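Local structure of serine--tRNA ligase, cytoplasmic (Candida albicans, 3QO7) at residues Arg176-Arg181 and Trp290-Val295; Lys300-Val305 and Cys400-Leu405; Ala349-Leu354 and Ser369-Thr374. The protein attaches serine to tRNA(Ser) in two steps, first activating the amino acid with ATP as Ser-AMP and then transferring it to the acceptor end of the tRNA. All blocks are in the same frame, centred on the assembly; numbering follows the deposited sequence.

Contact 1: residues Arg176-Arg181 and Trp290-Val295; sequences RGYFLR and WGIFRV. With ATP (adenosine-5'-triphosphate), chain B.
Ile292 lays its CG2 methyl over one face of the Tyr178 ring, 3.9 Å from the ring centroid and 15° off the ring normal. This CH-pi contact joins residues 176-181 to the motif 2 loop of the class II synthetase fold, the link between strands 269-278 and 297-307. A branched residue suits the place, because with CG1 wedged between its backbone N and carbonyl carbon (chi1 63°) Ile292 sends CD1 to Leu180 CD2 at 4.0 Å while CG2 stays on the ring. Val295 meets the tyrosine more obliquely, CG2 lying 3.8 Å from Tyr178 CE2. Its compact side chain packs, leaving the main chain to recognise the base: Val295 N donates to N1 of ATP over 3.1 Å in a nearly straight bond (171°), and N6 of ATP donates to Val295 O at 2.9 Å. Arg294, though poorly ordered, brings the edge of its guanidinium to the adenine, with NH2 3.1 Å from N7 of ATP.

A second layer lies behind these residues. Arg176, whose long side chain reaches along the loop, turns its guanidinium edge to Arg294 O; the bond modelled there from NH1 is too short to be trusted. Farther out, the phenol end of Tyr178 is held to the start of strand 297-307, its OH bonded to the backbone O of Ala297 and weakly to Glu409 OE2.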
loop_
_atom_site.group_PDB
_atom_site.type_symbol
_atom_site.label_atom_id
_atom_site.label_comp_id
_atom_site.label_asym_id
_atom_site.label_seq_id
_atom_site.Cartn_x
_atom_site.Cartn_y
_atom_site.Cartn_z
ATOM N N ARG A 176 5.792 -14.931 -2.688
ATOM C CA ARG A 176 6.713 -13.950 -2.120
ATOM C C ARG A 176 6.102 -13.075 -1.030
ATOM O O ARG A 176 6.673 -12.044 -0.673
ATOM C CB ARG A 176 7.264 -13.034 -3.212
ATOM C CG ARG A 176 8.018 -13.745 -4.306
ATOM C CD ARG A 176 9.381 -14.194 -3.856
ATOM N NE ARG A 176 10.037 -14.942 -4.924
ATOM C CZ ARG A 176 10.835 -14.403 -5.844
ATOM N NH1 ARG A 176 11.086 -13.106 -5.817
ATOM N NH2 ARG A 176 11.393 -15.160 -6.786
ATOM N N GLY A 177 4.941 -13.449 -0.511
ATOM C CA GLY A 177 4.356 -12.680 0.568
ATOM C C GLY A 177 5.138 -12.876 1.844
ATOM O O GLY A 177 5.668 -13.952 2.083
ATOM N N TYR A 178 5.211 -11.856 2.681
ATOM C CA TYR A 178 5.976 -11.987 3.913
ATOM C C TYR A 178 5.495 -11.002 4.992
ATOM O O TYR A 178 4.932 -9.939 4.683
ATOM C CB TYR A 178 7.476 -11.775 3.626
ATOM C CG TYR A 178 7.779 -10.345 3.192
ATOM C CD1 TYR A 178 8.154 -9.384 4.117
ATOM C CD2 TYR A 178 7.635 -9.949 1.866
ATOM C CE1 TYR A 178 8.409 -8.062 3.727
ATOM C CE2 TYR A 178 7.881 -8.637 1.470
ATOM C CZ TYR A 178 8.264 -7.696 2.407
ATOM O OH TYR A 178 8.509 -6.388 2.030
ATOM N N PHE A 179 5.708 -11.377 6.252
ATOM C CA PHE A 179 5.653 -10.440 7.365
ATOM C C PHE A 179 7.077 -10.151 7.794
ATOM O O PHE A 179 7.928 -11.032 7.739
ATOM C CB PHE A 179 4.985 -11.067 8.575
ATOM C CG PHE A 179 3.534 -11.381 8.399
ATOM C CD1 PHE A 179 2.560 -10.610 9.054
ATOM C CD2 PHE A 179 3.136 -12.466 7.614
ATOM C CE1 PHE A 179 1.215 -10.919 8.915
ATOM C CE2 PHE A 179 1.787 -12.774 7.464
ATOM C CZ PHE A 179 0.826 -12.011 8.122
ATOM N N LEU A 180 7.332 -8.933 8.256
ATOM C CA LEU A 180 8.565 -8.658 8.995
ATOM C C LEU A 180 8.240 -8.814 10.468
ATOM O O LEU A 180 7.111 -8.551 10.892
ATOM C CB LEU A 180 9.120 -7.265 8.694
ATOM C CG LEU A 180 9.662 -7.085 7.265
ATOM C CD1 LEU A 180 10.002 -5.615 6.959
ATOM C CD2 LEU A 180 10.880 -7.957 7.083
ATOM N N ARG A 181 9.217 -9.269 11.240
ATOM C CA ARG A 181 8.985 -9.651 12.619
ATOM C C ARG A 181 10.134 -9.106 13.473
ATOM O O ARG A 181 11.313 -9.143 13.067
ATOM C CB ARG A 181 8.865 -11.177 12.712
ATOM C CG ARG A 181 8.216 -11.703 13.967
ATOM C CD ARG A 181 8.304 -13.280 14.075
ATOM N NE ARG A 181 8.224 -13.701 15.479
ATOM C CZ ARG A 181 7.114 -14.148 16.057
ATOM N NH1 ARG A 181 6.004 -14.271 15.329
ATOM N NH2 ARG A 181 7.095 -14.469 17.360
ATOM N N TRP A 290 14.218 -17.213 -2.408
ATOM C CA TRP A 290 13.604 -17.001 -1.099
ATOM C C TRP A 290 14.155 -15.716 -0.452
ATOM O O TRP A 290 15.212 -15.225 -0.857
ATOM C CB TRP A 290 13.835 -18.222 -0.203
ATOM N N GLY A 291 13.439 -15.163 0.530
ATOM C CA GLY A 291 13.863 -13.926 1.157
ATOM C C GLY A 291 13.117 -12.666 0.696
ATOM O O GLY A 291 12.116 -12.739 -0.026
ATOM N N ILE A 292 13.616 -11.507 1.127
ATOM C CA ILE A 292 12.981 -10.226 0.861
ATOM C C ILE A 292 13.801 -9.363 -0.107
ATOM O O ILE A 292 13.733 -8.134 -0.087
ATOM C CB ILE A 292 12.686 -9.420 2.170
ATOM C CG1 ILE A 292 13.967 -9.041 2.921
ATOM C CG2 ILE A 292 11.703 -10.157 3.106
ATOM C CD1 ILE A 292 13.637 -8.274 4.258
ATOM N N PHE A 293 14.575 -10.024 -0.954
ATOM C CA PHE A 293 15.381 -9.342 -1.933
ATOM C C PHE A 293 14.591 -8.912 -3.166
ATOM O O PHE A 293 14.762 -7.811 -3.662
ATOM C CB PHE A 293 16.544 -10.240 -2.365
ATOM C CG PHE A 293 17.453 -9.585 -3.333
ATOM C CD1 PHE A 293 18.503 -8.808 -2.888
ATOM C CD2 PHE A 293 17.218 -9.680 -4.684
ATOM C CE1 PHE A 293 19.338 -8.164 -3.780
ATOM C CE2 PHE A 293 18.049 -9.046 -5.587
ATOM C CZ PHE A 293 19.113 -8.285 -5.134
ATOM N N ARG A 294 13.763 -9.802 -3.690
ATOM C CA ARG A 294 12.939 -9.512 -4.855
ATOM C C ARG A 294 11.536 -9.929 -4.439
ATOM O O ARG A 294 11.233 -11.115 -4.368
ATOM C CB ARG A 294 13.452 -10.309 -6.075
ATOM C CG ARG A 294 12.965 -9.857 -7.505
ATOM C CD ARG A 294 13.435 -8.438 -7.922
ATOM N NE ARG A 294 14.585 -8.425 -8.842
ATOM C CZ ARG A 294 15.116 -7.323 -9.391
ATOM N NH1 ARG A 294 16.162 -7.414 -10.210
ATOM N NH2 ARG A 294 14.603 -6.123 -9.130
ATOM N N VAL A 295 10.706 -8.949 -4.091
ATOM C CA VAL A 295 9.359 -9.203 -3.567
ATOM C C VAL A 295 8.340 -8.275 -4.238
ATOM O O VAL A 295 8.724 -7.399 -5.016
ATOM C CB VAL A 295 9.307 -9.054 -2.012
ATOM C CG1 VAL A 295 10.033 -10.214 -1.328
ATOM C CG2 VAL A 295 9.906 -7.717 -1.575
HETATM P PG ATP B . 16.997 -2.313 -12.895
HETATM O O1G ATP B . 16.394 -2.223 -14.278
HETATM O O2G ATP B . 16.141 -3.061 -11.894
HETATM O O3G ATP B . 18.451 -2.722 -12.903
HETATM P PB ATP B . 15.728 0.143 -12.416
HETATM O O1B ATP B . 14.595 -0.638 -13.043
HETATM O O2B ATP B . 16.090 1.504 -12.948
HETATM O O3B ATP B . 17.028 -0.792 -12.333
HETATM P PA ATP B . 14.022 0.152 -10.175
HETATM O O1A ATP B . 13.247 -0.918 -10.928
HETATM O O2A ATP B . 13.462 1.545 -9.987
HETATM O O3A ATP B . 15.466 0.336 -10.853
HETATM O "O5'" ATP B . 14.670 -0.433 -8.820
HETATM C "C5'" ATP B . 15.757 0.302 -8.254
HETATM C "C4'" ATP B . 15.994 -0.235 -6.863
HETATM O "O4'" ATP B . 14.759 -0.718 -6.312
HETATM C "C3'" ATP B . 16.885 -1.433 -6.976
HETATM O "O3'" ATP B . 18.229 -1.008 -6.749
HETATM C "C2'" ATP B . 16.369 -2.398 -5.926
HETATM O "O2'" ATP B . 17.133 -2.214 -4.730
HETATM C "C1'" ATP B . 14.932 -1.979 -5.661
HETATM N N9 ATP B . 13.975 -2.996 -6.192
HETATM C C8 ATP B . 13.573 -3.089 -7.474
HETATM N N7 ATP B . 12.700 -4.119 -7.643
HETATM C C5 ATP B . 12.532 -4.718 -6.447
HETATM C C6 ATP B . 11.745 -5.863 -5.926
HETATM N N6 ATP B . 10.944 -6.582 -6.757
HETATM N N1 ATP B . 11.840 -6.163 -4.614
HETATM C C2 ATP B . 12.620 -5.451 -3.784
HETATM N N3 ATP B . 13.356 -4.395 -4.192
HETATM C C4 ATP B . 13.367 -3.978 -5.490
#

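Contact 2: residues Lys300-Val305 and Cys400-Leu405; sequences KIEQFV and CLNSTL. With ATP (adenosine-5'-triphosphate), chain B.
Glu302 faces Thr404, and the pairing runs on through Gln303-Ser403 and Phe304-Asn402 to Val305-Leu401, in strands that lie antiparallel at 158° with their axes 4.6 Å apart. Gln303-Ser403 and Val305-Leu401 are the hydrogen-bonded pairs, each closed by two backbone bonds; the straightest is Leu401 N to Val305 O, 3.0 Å. Past Thr404 the chain turns a corner, yet Leu405 N still reaches Ile301 O at 2.7 Å.

One face carries Glu302, Phe304, Asn402 and Thr404. Glu302 has CG trans to its backbone N and bends at chi2 (81°), which swings the carboxylate across to the partner strand: OE1 comes 3.5 Å from Thr404 OG1, while OE2 accepts a weak bond from Asn402 ND2, the carboxylate and amide planes only 16° apart. By similarity, Glu302 and Thr404 bind the substrate serine, consistent with a pocket for a small amino acid that carries an ammonium group and a hydroxyl. The Phe304 ring places one face over Leu401 O, and its CZ reaches Cys400 CB at 3.8 Å. Lys300, a long flexible side chain, passes its CG by Thr404 CG2 and brings NZ to 3.2 Å from the alpha-phosphate oxygen O2A of ATP, near Arg279, which probably binds ATP too; both cations would suit the anionic triphosphate.

The opposite face carries Gln303, Val305, Leu401 and Ser403, and all but Val305 meet helix 312-329. The amide of Gln303 is buried but satisfied: NE2 donates to Met319 O, and OE1 is weakly bonded to Tyr204 OH. Leu401 packs on Phe316 and Met319. Strand 297-307 belongs to motif 2 and strand 399-407 to motif 3; in the sheet they are neighbours, with strands 269-278 and 363-372 on their outer sides.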
loop_
_atom_site.group_PDB
_atom_site.type_symbol
_atom_site.label_atom_id
_atom_site.label_comp_id
_atom_site.label_asym_id
_atom_site.label_seq_id
_atom_site.Cartn_x
_atom_site.Cartn_y
_atom_site.Cartn_z
ATOM N N LYS A 300 10.806 2.268 -0.187
ATOM C CA LYS A 300 11.914 2.898 -0.884
ATOM C C LYS A 300 12.009 4.365 -0.485
ATOM O O LYS A 300 11.021 5.090 -0.547
ATOM C CB LYS A 300 11.723 2.735 -2.400
ATOM C CG LYS A 300 12.902 3.115 -3.266
ATOM C CD LYS A 300 12.523 3.126 -4.758
ATOM C CE LYS A 300 12.751 1.771 -5.431
ATOM N NZ LYS A 300 12.644 1.862 -6.932
ATOM N N ILE A 301 13.182 4.774 -0.008
ATOM C CA ILE A 301 13.538 6.183 0.024
ATOM C C ILE A 301 14.162 6.540 -1.321
ATOM O O ILE A 301 15.178 5.970 -1.723
ATOM C CB ILE A 301 14.540 6.508 1.119
ATOM C CG1 ILE A 301 13.996 6.070 2.474
ATOM C CG2 ILE A 301 14.882 8.013 1.090
ATOM C CD1 ILE A 301 12.696 6.733 2.799
ATOM N N GLU A 302 13.540 7.484 -2.012
ATOM C CA GLU A 302 13.913 7.834 -3.369
ATOM C C GLU A 302 14.417 9.294 -3.457
ATOM O O GLU A 302 13.817 10.174 -2.885
ATOM C CB GLU A 302 12.686 7.652 -4.242
ATOM C CG GLU A 302 12.927 7.946 -5.693
ATOM C CD GLU A 302 13.565 6.793 -6.436
ATOM O OE1 GLU A 302 13.871 5.755 -5.794
ATOM O OE2 GLU A 302 13.750 6.930 -7.675
ATOM N N GLN A 303 15.523 9.560 -4.145
ATOM C CA GLN A 303 15.906 10.948 -4.430
ATOM C C GLN A 303 15.179 11.418 -5.688
ATOM O O GLN A 303 15.257 10.746 -6.730
ATOM C CB GLN A 303 17.396 11.098 -4.711
ATOM C CG GLN A 303 18.362 10.554 -3.689
ATOM C CD GLN A 303 19.813 10.771 -4.135
ATOM O OE1 GLN A 303 20.210 11.894 -4.454
ATOM N NE2 GLN A 303 20.597 9.697 -4.176
ATOM N N PHE A 304 14.495 12.563 -5.610
ATOM C CA PHE A 304 13.946 13.167 -6.813
ATOM C C PHE A 304 14.300 14.647 -6.904
ATOM O O PHE A 304 14.099 15.421 -5.957
ATOM C CB PHE A 304 12.432 12.973 -6.925
ATOM C CG PHE A 304 11.892 13.367 -8.263
ATOM C CD1 PHE A 304 11.834 12.445 -9.301
ATOM C CD2 PHE A 304 11.482 14.674 -8.505
ATOM C CE1 PHE A 304 11.365 12.796 -10.555
ATOM C CE2 PHE A 304 10.997 15.045 -9.762
ATOM C CZ PHE A 304 10.947 14.097 -10.797
ATOM N N VAL A 305 14.814 15.048 -8.057
ATOM C CA VAL A 305 15.340 16.389 -8.199
ATOM C C VAL A 305 14.930 17.033 -9.510
ATOM O O VAL A 305 14.906 16.397 -10.577
ATOM C CB VAL A 305 16.882 16.414 -8.099
ATOM C CG1 VAL A 305 17.391 17.877 -8.205
ATOM C CG2 VAL A 305 17.327 15.763 -6.796
ATOM N N CYS A 400 14.587 16.381 -15.029
ATOM C CA CYS A 400 14.213 15.555 -13.889
ATOM C C CYS A 400 15.186 14.412 -13.770
ATOM O O CYS A 400 15.493 13.752 -14.760
ATOM C CB CYS A 400 12.789 15.020 -14.031
ATOM S SG CYS A 400 11.567 16.333 -14.417
ATOM N N LEU A 401 15.683 14.218 -12.550
ATOM C CA LEU A 401 16.566 13.126 -12.202
ATOM C C LEU A 401 15.948 12.357 -11.042
ATOM O O LEU A 401 15.271 12.948 -10.195
ATOM C CB LEU A 401 17.941 13.649 -11.784
ATOM C CG LEU A 401 18.631 14.529 -12.812
ATOM C CD1 LEU A 401 18.291 16.008 -12.618
ATOM C CD2 LEU A 401 20.137 14.300 -12.774
ATOM N N ASN A 402 16.194 11.048 -10.996
ATOM C CA ASN A 402 15.723 10.229 -9.890
ATOM C C ASN A 402 16.798 9.208 -9.556
ATOM O O ASN A 402 17.438 8.675 -10.454
ATOM C CB ASN A 402 14.428 9.513 -10.276
ATOM C CG ASN A 402 14.659 8.439 -11.329
ATOM O OD1 ASN A 402 14.492 8.693 -12.520
ATOM N ND2 ASN A 402 15.087 7.234 -10.891
ATOM N N SER A 403 17.003 8.933 -8.275
ATOM C CA SER A 403 17.987 7.940 -7.840
ATOM C C SER A 403 17.534 7.286 -6.550
ATOM O O SER A 403 17.286 7.969 -5.571
ATOM C CB SER A 403 19.339 8.605 -7.606
ATOM O OG SER A 403 20.306 7.678 -7.107
ATOM N N THR A 404 17.427 5.972 -6.522
ATOM C CA THR A 404 17.085 5.312 -5.262
ATOM C C THR A 404 18.061 5.759 -4.173
ATOM O O THR A 404 19.270 5.846 -4.428
ATOM C CB THR A 404 17.168 3.763 -5.381
ATOM O OG1 THR A 404 16.340 3.309 -6.468
ATOM C CG2 THR A 404 16.701 3.119 -4.076
ATOM N N LEU A 405 17.581 6.077 -2.968
ATOM C CA LEU A 405 18.558 6.144 -1.882
ATOM C C LEU A 405 18.646 4.761 -1.307
ATOM O O LEU A 405 19.724 4.224 -1.162
ATOM C CB LEU A 405 18.250 7.159 -0.778
ATOM C CG LEU A 405 19.428 7.210 0.232
ATOM C CD1 LEU A 405 20.633 8.078 -0.211
ATOM C CD2 LEU A 405 18.957 7.663 1.594
HETATM P PG ATP B . 16.997 -2.313 -12.895
HETATM O O1G ATP B . 16.394 -2.223 -14.278
HETATM O O2G ATP B . 16.141 -3.061 -11.894
HETATM O O3G ATP B . 18.451 -2.722 -12.903
HETATM P PB ATP B . 15.728 0.143 -12.416
HETATM O O1B ATP B . 14.595 -0.638 -13.043
HETATM O O2B ATP B . 16.090 1.504 -12.948
HETATM O O3B ATP B . 17.028 -0.792 -12.333
HETATM P PA ATP B . 14.022 0.152 -10.175
HETATM O O1A ATP B . 13.247 -0.918 -10.928
HETATM O O2A ATP B . 13.462 1.545 -9.987
HETATM O O3A ATP B . 15.466 0.336 -10.853
HETATM O "O5'" ATP B . 14.670 -0.433 -8.820
HETATM C "C5'" ATP B . 15.757 0.302 -8.254
HETATM C "C4'" ATP B . 15.994 -0.235 -6.863
HETATM O "O4'" ATP B . 14.759 -0.718 -6.312
HETATM C "C3'" ATP B . 16.885 -1.433 -6.976
HETATM O "O3'" ATP B . 18.229 -1.008 -6.749
HETATM C "C2'" ATP B . 16.369 -2.398 -5.926
HETATM O "O2'" ATP B . 17.133 -2.214 -4.730
HETATM C "C1'" ATP B . 14.932 -1.979 -5.661
HETATM N N9 ATP B . 13.975 -2.996 -6.192
HETATM C C8 ATP B . 13.573 -3.089 -7.474
HETATM N N7 ATP B . 12.700 -4.119 -7.643
HETATM C C5 ATP B . 12.532 -4.718 -6.447
HETATM C C6 ATP B . 11.745 -5.863 -5.926
HETATM N N6 ATP B . 10.944 -6.582 -6.757
HETATM N N1 ATP B . 11.840 -6.163 -4.614
HETATM C C2 ATP B . 12.620 -5.451 -3.784
HETATM N N3 ATP B . 13.356 -4.395 -4.192
HETATM C C4 ATP B . 13.367 -3.978 -5.490
#

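Contact 3: residues Ala349-Leu354 and Ser369-Thr374; sequences AKKYDL and SCSNCT. With ATP (adenosine-5'-triphosphate), chain B.
Tyr352 and Cys370 exchange two backbone hydrogen bonds of 2.8 Å, the N of each donating to the O of the other. Beside the ATP phosphates, Lys351 runs extended along its face of the sheet and bends only at its last torsion (chi4 -75°), which brings NZ to the syn lone pair of Asp353 OD1 in a 3.2 Å salt bridge; a second, weak bond goes from NZ to O3B. The aspartate probably helps to keep the ammonium group beside the triphosphate, whose charge a lysine would probably help to balance. Ser369 OG donates to the beta-phosphate oxygen O2B at 2.8 Å, although the hydroxyl is crowded in the model and its place less sure.

The backbone bonds set the antiparallel pairing, Tyr352 with Cys370 being a hydrogen-bonded pair and Lys351 with Ser371 a non-hydrogen-bonded one. Farther along, Ala349 and Lys350 both face Asn372, a classic beta bulge: Ala349 N donates to Asn372 O, and Lys350 O accepts from Asn372 N. Asn372 ends the strand with an Asx turn, its OD1 accepting from Thr374 N.

Packing completes the contact. Ser371 OG lies alongside the Lys351 chain, 3.6 Å from CD, and the small Ala349 lets its CB approach the Thr374 CG2 methyl at 4.2 Å. On the far face Tyr352 meets Phe316 of helix 312-329 edge-to-face. The whole is a beta hairpin of the class II antiparallel sheet, with its charged face forming part of the ATP site.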
loop_
_atom_site.group_PDB
_atom_site.type_symbol
_atom_site.label_atom_id
_atom_site.label_comp_id
_atom_site.label_asym_id
_atom_site.label_seq_id
_atom_site.Cartn_x
_atom_site.Cartn_y
_atom_site.Cartn_z
ATOM N N ALA A 349 18.388 9.340 -20.297
ATOM C CA ALA A 349 19.461 9.672 -21.233
ATOM C C ALA A 349 20.771 9.038 -20.741
ATOM O O ALA A 349 21.705 8.800 -21.520
ATOM C CB ALA A 349 19.620 11.191 -21.362
ATOM N N LYS A 350 20.809 8.766 -19.436
ATOM C CA LYS A 350 21.958 8.185 -18.769
ATOM C C LYS A 350 21.558 7.556 -17.442
ATOM O O LYS A 350 20.767 8.141 -16.683
ATOM C CB LYS A 350 23.024 9.242 -18.528
ATOM C CG LYS A 350 24.309 8.664 -17.943
ATOM C CD LYS A 350 25.394 9.704 -17.869
ATOM C CE LYS A 350 26.680 9.083 -17.361
ATOM N NZ LYS A 350 27.340 8.246 -18.395
ATOM N N LYS A 351 22.143 6.396 -17.140
ATOM C CA LYS A 351 21.799 5.634 -15.937
ATOM C C LYS A 351 23.042 5.006 -15.297
ATOM O O LYS A 351 23.856 4.391 -15.985
ATOM C CB LYS A 351 20.788 4.555 -16.309
ATOM C CG LYS A 351 20.242 3.684 -15.173
ATOM C CD LYS A 351 18.919 3.062 -15.627
ATOM C CE LYS A 351 18.330 2.116 -14.624
ATOM N NZ LYS A 351 19.037 0.777 -14.554
ATOM N N TYR A 352 23.202 5.177 -13.988
ATOM C CA TYR A 352 24.272 4.524 -13.236
ATOM C C TYR A 352 23.592 3.607 -12.251
ATOM O O TYR A 352 22.568 3.979 -11.722
ATOM C CB TYR A 352 25.080 5.535 -12.426
ATOM C CG TYR A 352 26.279 6.130 -13.113
ATOM C CD1 TYR A 352 26.563 5.855 -14.450
ATOM C CD2 TYR A 352 27.139 6.980 -12.425
ATOM C CE1 TYR A 352 27.670 6.416 -15.084
ATOM C CE2 TYR A 352 28.252 7.550 -13.047
ATOM C CZ TYR A 352 28.524 7.267 -14.372
ATOM O OH TYR A 352 29.645 7.850 -14.978
ATOM N N ASP A 353 24.132 2.417 -12.003
ATOM C CA ASP A 353 23.611 1.574 -10.926
ATOM C C ASP A 353 24.704 1.378 -9.888
ATOM O O ASP A 353 25.891 1.232 -10.219
ATOM C CB ASP A 353 23.223 0.184 -11.420
ATOM C CG ASP A 353 21.941 0.164 -12.207
ATOM O OD1 ASP A 353 21.459 1.257 -12.593
ATOM O OD2 ASP A 353 21.414 -0.959 -12.445
ATOM N N LEU A 354 24.306 1.371 -8.627
ATOM C CA LEU A 354 25.208 0.995 -7.573
ATOM C C LEU A 354 24.824 -0.426 -7.230
ATOM O O LEU A 354 23.675 -0.718 -6.943
ATOM C CB LEU A 354 25.059 1.942 -6.363
ATOM C CG LEU A 354 26.029 1.706 -5.192
ATOM C CD1 LEU A 354 26.272 2.975 -4.414
ATOM C CD2 LEU A 354 25.578 0.549 -4.282
ATOM N N SER A 369 19.656 2.818 -8.459
ATOM C CA SER A 369 19.611 3.122 -9.863
ATOM C C SER A 369 19.445 4.638 -9.983
ATOM O O SER A 369 18.549 5.223 -9.358
ATOM C CB SER A 369 18.394 2.433 -10.438
ATOM O OG SER A 369 18.442 2.456 -11.834
ATOM N N CYS A 370 20.298 5.289 -10.766
ATOM C CA CYS A 370 20.304 6.747 -10.814
ATOM C C CYS A 370 20.287 7.253 -12.259
ATOM O O CYS A 370 21.170 6.917 -13.035
ATOM C CB CYS A 370 21.509 7.288 -10.033
ATOM S SG CYS A 370 21.783 9.060 -10.208
ATOM N N SER A 371 19.288 8.066 -12.616
ATOM C CA SER A 371 19.041 8.406 -14.022
ATOM C C SER A 371 18.846 9.872 -14.231
ATOM O O SER A 371 18.066 10.499 -13.527
ATOM C CB SER A 371 17.769 7.732 -14.537
ATOM O OG SER A 371 17.885 6.326 -14.532
ATOM N N ASN A 372 19.521 10.426 -15.226
ATOM C CA ASN A 372 19.143 11.738 -15.704
ATOM C C ASN A 372 18.152 11.561 -16.838
ATOM O O ASN A 372 18.489 10.967 -17.863
ATOM C CB ASN A 372 20.337 12.557 -16.177
ATOM C CG ASN A 372 19.939 13.989 -16.542
ATOM O OD1 ASN A 372 18.751 14.291 -16.683
ATOM N ND2 ASN A 372 20.924 14.869 -16.694
ATOM N N CYS A 373 16.929 12.062 -16.641
ATOM C CA CYS A 373 15.876 11.967 -17.655
ATOM C C CYS A 373 15.703 13.275 -18.407
ATOM O O CYS A 373 14.721 13.464 -19.114
ATOM C CB CYS A 373 14.545 11.539 -17.019
ATOM S SG CYS A 373 14.573 9.856 -16.227
ATOM N N THR A 374 16.664 14.179 -18.247
ATOM C CA THR A 374 16.583 15.511 -18.864
ATOM C C THR A 374 15.146 16.034 -18.834
ATOM O O THR A 374 14.494 15.983 -17.793
ATOM C CB THR A 374 17.181 15.525 -20.316
ATOM O OG1 THR A 374 16.497 14.570 -21.139
ATOM C CG2 THR A 374 18.640 15.131 -20.290
HETATM P PG ATP B . 16.997 -2.313 -12.895
HETATM O O1G ATP B . 16.394 -2.223 -14.278
HETATM O O2G ATP B . 16.141 -3.061 -11.894
HETATM O O3G ATP B . 18.451 -2.722 -12.903
HETATM P PB ATP B . 15.728 0.143 -12.416
HETATM O O1B ATP B . 14.595 -0.638 -13.043
HETATM O O2B ATP B . 16.090 1.504 -12.948
HETATM O O3B ATP B . 17.028 -0.792 -12.333
HETATM P PA ATP B . 14.022 0.152 -10.175
HETATM O O1A ATP B . 13.247 -0.918 -10.928
HETATM O O2A ATP B . 13.462 1.545 -9.987
HETATM O O3A ATP B . 15.466 0.336 -10.853
HETATM O "O5'" ATP B . 14.670 -0.433 -8.820
HETATM C "C5'" ATP B . 15.757 0.302 -8.254
HETATM C "C4'" ATP B . 15.994 -0.235 -6.863
HETATM O "O4'" ATP B . 14.759 -0.718 -6.312
HETATM C "C3'" ATP B . 16.885 -1.433 -6.976
HETATM O "O3'" ATP B . 18.229 -1.008 -6.749
HETATM C "C2'" ATP B . 16.369 -2.398 -5.926
HETATM O "O2'" ATP B . 17.133 -2.214 -4.730
HETATM C "C1'" ATP B . 14.932 -1.979 -5.661
HETATM N N9 ATP B . 13.975 -2.996 -6.192
HETATM C C8 ATP B . 13.573 -3.089 -7.474
HETATM N N7 ATP B . 12.700 -4.119 -7.643
HETATM C C5 ATP B . 12.532 -4.718 -6.447
HETATM C C6 ATP B . 11.745 -5.863 -5.926
HETATM N N6 ATP B . 10.944 -6.582 -6.757
HETATM N N1 ATP B . 11.840 -6.163 -4.614
HETATM C C2 ATP B . 12.620 -5.451 -3.784
HETATM N N3 ATP B . 13.356 -4.395 -4.192
HETATM C C4 ATP B . 13.367 -3.978 -5.490
#

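From the N terminus, contact 1 comes first: residues 176-181 meet the motif 2 loop at 290-295, closing 108 intervening residues. It is complete before contact 2 opens on the strand that leaves that loop, so the two stand in series. Contact 2 closes the chain between residues 305 and 400, and contact 3, a hairpin, nests inside that loop. Strands 363-372 and 399-407 are sheet neighbours, and Cys400 probably bonds through its backbone to Cys373 and Thr374. Contact 1 touches neither of the others, its nearest atoms about 9 Å from each, but all three converge on ATP: contact 1 on the adenine, contact 2 near the ribose and alpha-phosphate, contact 3 at the beta-phosphate.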